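PDB 1B8Z: DNA-binding protein HU from Thermotoga maritima, which wraps DNA to stabilize it and so prevents its denaturation under extreme environmental conditions. Local coordinates for residues V21-I24 against L25-L29. Sequence-based numbering, arbitrary orientation.
Sequences VKLI and LDTIL
Leu23 O is gripped twice by Thr27, one turn further along the same helix. The backbone N of Thr27 donates to Leu23 O at 2.9 Å, the usual i to i+4 helical bond. The hydroxyl OG1 of Thr27 gives a second bond to Leu23 O at 2.7 Å. The two donors come from opposite faces of the carbonyl plane, and OG1 stands 38° out of that plane, not on a lone pair. With OG1 beside the backbone N of Thr27 (chi1 -56°), the hydroxyl faces back toward the preceding turn. Thr27 is buried, and its OG1 finds an acceptor inside the helix. CD1 of Leu23 lies alongside OG1 of Thr27.

Lys22, an exposed residue, and Asp26, a partly exposed one, form an i to i+4 salt bridge. NZ of Lys22 meets OD2 of Asp26 at 2.7 Å, on the syn lone pair of that oxygen. The lysine chain runs out extended and bends at its last torsion (chi4 35°), which brings NZ to the carboxylate. OD1 of Asp26 is held by Lys3, so each oxygen has a cationic partner. Were Asp26 replaced by an alanine, Lys22 and Lys3 would probably lose the counter-charge they share, and the link from this helix to helix 3-14 through Lys3 would go with it.

On the buried face, CG2 of Ile24 touches CD1 of Ile28 at 3.8 Å.

All of this lies within helix 18-37. Val21 and Leu25 pack on helix 3-14, whereas Ile24 and Ile28 meet their own counterparts in the second subunit at the dimer interface. There Thr27 also touches Val10 of that subunit, and Leu29 reaches its Phe47, between strands 42-44 and 48-51.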
ATOM      1  N   VAL B  21      13.207  -2.528   1.212  1.00 17.18           N
ATOM      2  CA  VAL B  21      11.776  -2.466   1.528  1.00 14.30           C
ATOM      3  C   VAL B  21      11.349  -1.002   1.580  1.00 15.01           C
ATOM      4  O   VAL B  21      10.307  -0.662   1.019  1.00 14.80           O
ATOM      5  CB  VAL B  21      11.448  -3.177   2.845  1.00 14.65           C
ATOM      6  CG1 VAL B  21      10.000  -2.926   3.227  1.00 16.87           C
ATOM      7  CG2 VAL B  21      11.726  -4.676   2.688  1.00 18.96           C
ATOM      8  N   LYS B  22      12.155  -0.152   2.249  1.00 15.68           N
ATOM      9  CA  LYS B  22      11.769   1.268   2.293  1.00 15.68           C
ATOM     10  C   LYS B  22      11.729   1.903   0.918  1.00 15.17           C
ATOM     11  O   LYS B  22      10.760   2.634   0.598  1.00 16.13           O
ATOM     12  CB  LYS B  22      12.764   2.031   3.189  1.00 19.73           C
ATOM     13  CG  LYS B  22      12.327   3.496   3.318  1.00 25.65           C
ATOM     14  CD  LYS B  22      12.819   4.070   4.637  1.00 32.34           C
ATOM     15  CE  LYS B  22      12.921   5.581   4.578  1.00 35.53           C
ATOM     16  NZ  LYS B  22      11.874   6.238   3.762  1.00 38.72           N
ATOM     17  N   LEU B  23      12.672   1.609   0.035  1.00 15.17           N
ATOM     18  CA  LEU B  23      12.668   2.152  -1.320  1.00 16.48           C
ATOM     19  C   LEU B  23      11.420   1.707  -2.101  1.00 13.50           C
ATOM     20  O   LEU B  23      10.704   2.545  -2.651  1.00 15.32           O
ATOM     21  CB  LEU B  23      13.943   1.759  -2.069  1.00 21.42           C
ATOM     22  CG  LEU B  23      13.910   2.022  -3.575  1.00 24.32           C
ATOM     23  CD1 LEU B  23      13.948   3.508  -3.880  1.00 25.40           C
ATOM     24  CD2 LEU B  23      15.034   1.288  -4.301  1.00 29.15           C
ATOM     25  N   ILE B  24      11.139   0.401  -1.949  1.00 14.14           N
ATOM     26  CA  ILE B  24       9.965  -0.082  -2.726  1.00 13.58           C
ATOM     27  C   ILE B  24       8.672   0.418  -2.123  1.00 13.69           C
ATOM     28  O   ILE B  24       7.781   0.886  -2.864  1.00 13.63           O
ATOM     29  CB  ILE B  24      10.030  -1.602  -2.886  1.00 13.10           C
ATOM     30  CG1 ILE B  24      11.162  -1.924  -3.879  1.00 21.02           C
ATOM     31  CG2 ILE B  24       8.707  -2.126  -3.424  1.00 14.44           C
ATOM     32  CD1 ILE B  24      11.620  -3.355  -3.869  1.00 26.05           C
ATOM     33  N   LEU B  25       8.544   0.475  -0.792  1.00 12.81           N
ATOM     34  CA  LEU B  25       7.330   1.016  -0.192  1.00 11.35           C
ATOM     35  C   LEU B  25       7.132   2.473  -0.563  1.00 12.61           C
ATOM     36  O   LEU B  25       6.048   2.871  -0.985  1.00 12.62           O
ATOM     37  CB  LEU B  25       7.428   0.876   1.337  1.00 11.46           C
ATOM     38  CG  LEU B  25       6.304   1.543   2.115  1.00 13.57           C
ATOM     39  CD1 LEU B  25       4.936   0.976   1.801  1.00 17.44           C
ATOM     40  CD2 LEU B  25       6.561   1.485   3.626  1.00 19.12           C
ATOM     41  N   ASP B  26       8.220   3.268  -0.457  1.00 12.82           N
ATOM     42  CA  ASP B  26       8.064   4.697  -0.807  1.00 13.46           C
ATOM     43  C   ASP B  26       7.695   4.839  -2.294  1.00 12.63           C
ATOM     44  O   ASP B  26       6.873   5.742  -2.577  1.00 15.20           O
ATOM     45  CB  ASP B  26       9.374   5.413  -0.515  1.00 15.65           C
ATOM     46  CG  ASP B  26       9.564   5.713   0.965  1.00 19.00           C
ATOM     47  OD1 ASP B  26       8.614   5.595   1.748  1.00 22.35           O
ATOM     48  OD2 ASP B  26      10.701   6.117   1.304  1.00 24.18           O
ATOM     49  N   THR B  27       8.256   4.019  -3.148  1.00 13.76           N
ATOM     50  CA  THR B  27       7.937   4.123  -4.589  1.00 12.99           C
ATOM     51  C   THR B  27       6.500   3.695  -4.867  1.00 14.43           C
ATOM     52  O   THR B  27       5.806   4.337  -5.668  1.00 14.48           O
ATOM     53  CB  THR B  27       8.943   3.303  -5.382  1.00 15.72           C
ATOM     54  OG1 THR B  27      10.272   3.774  -5.050  1.00 17.01           O
ATOM     55  CG2 THR B  27       8.732   3.539  -6.876  1.00 16.93           C
ATOM     56  N   ILE B  28       6.012   2.662  -4.165  1.00 12.53           N
ATOM     57  CA  ILE B  28       4.606   2.313  -4.260  1.00 11.53           C
ATOM     58  C   ILE B  28       3.732   3.489  -3.827  1.00 14.11           C
ATOM     59  O   ILE B  28       2.786   3.854  -4.530  1.00 14.63           O
ATOM     60  CB  ILE B  28       4.282   1.080  -3.367  1.00 11.67           C
ATOM     61  CG1 ILE B  28       4.932  -0.153  -3.980  1.00 13.88           C
ATOM     62  CG2 ILE B  28       2.759   0.914  -3.247  1.00 15.02           C
ATOM     63  CD1 ILE B  28       5.022  -1.278  -2.934  1.00 15.77           C
ATOM     64  N   LEU B  29       3.987   4.109  -2.681  1.00 13.12           N
ATOM     65  CA  LEU B  29       3.160   5.214  -2.208  1.00 13.36           C
ATOM     66  C   LEU B  29       3.238   6.411  -3.160  1.00 15.15           C
ATOM     67  O   LEU B  29       2.166   6.982  -3.371  1.00 17.13           O
ATOM     68  CB  LEU B  29       3.547   5.667  -0.800  1.00 16.04           C
ATOM     69  CG  LEU B  29       3.462   4.538   0.235  1.00 18.66           C
ATOM     70  CD1 LEU B  29       4.057   5.050   1.544  1.00 19.71           C
ATOM     71  CD2 LEU B  29       2.040   4.026   0.400  1.00 20.38           C
TER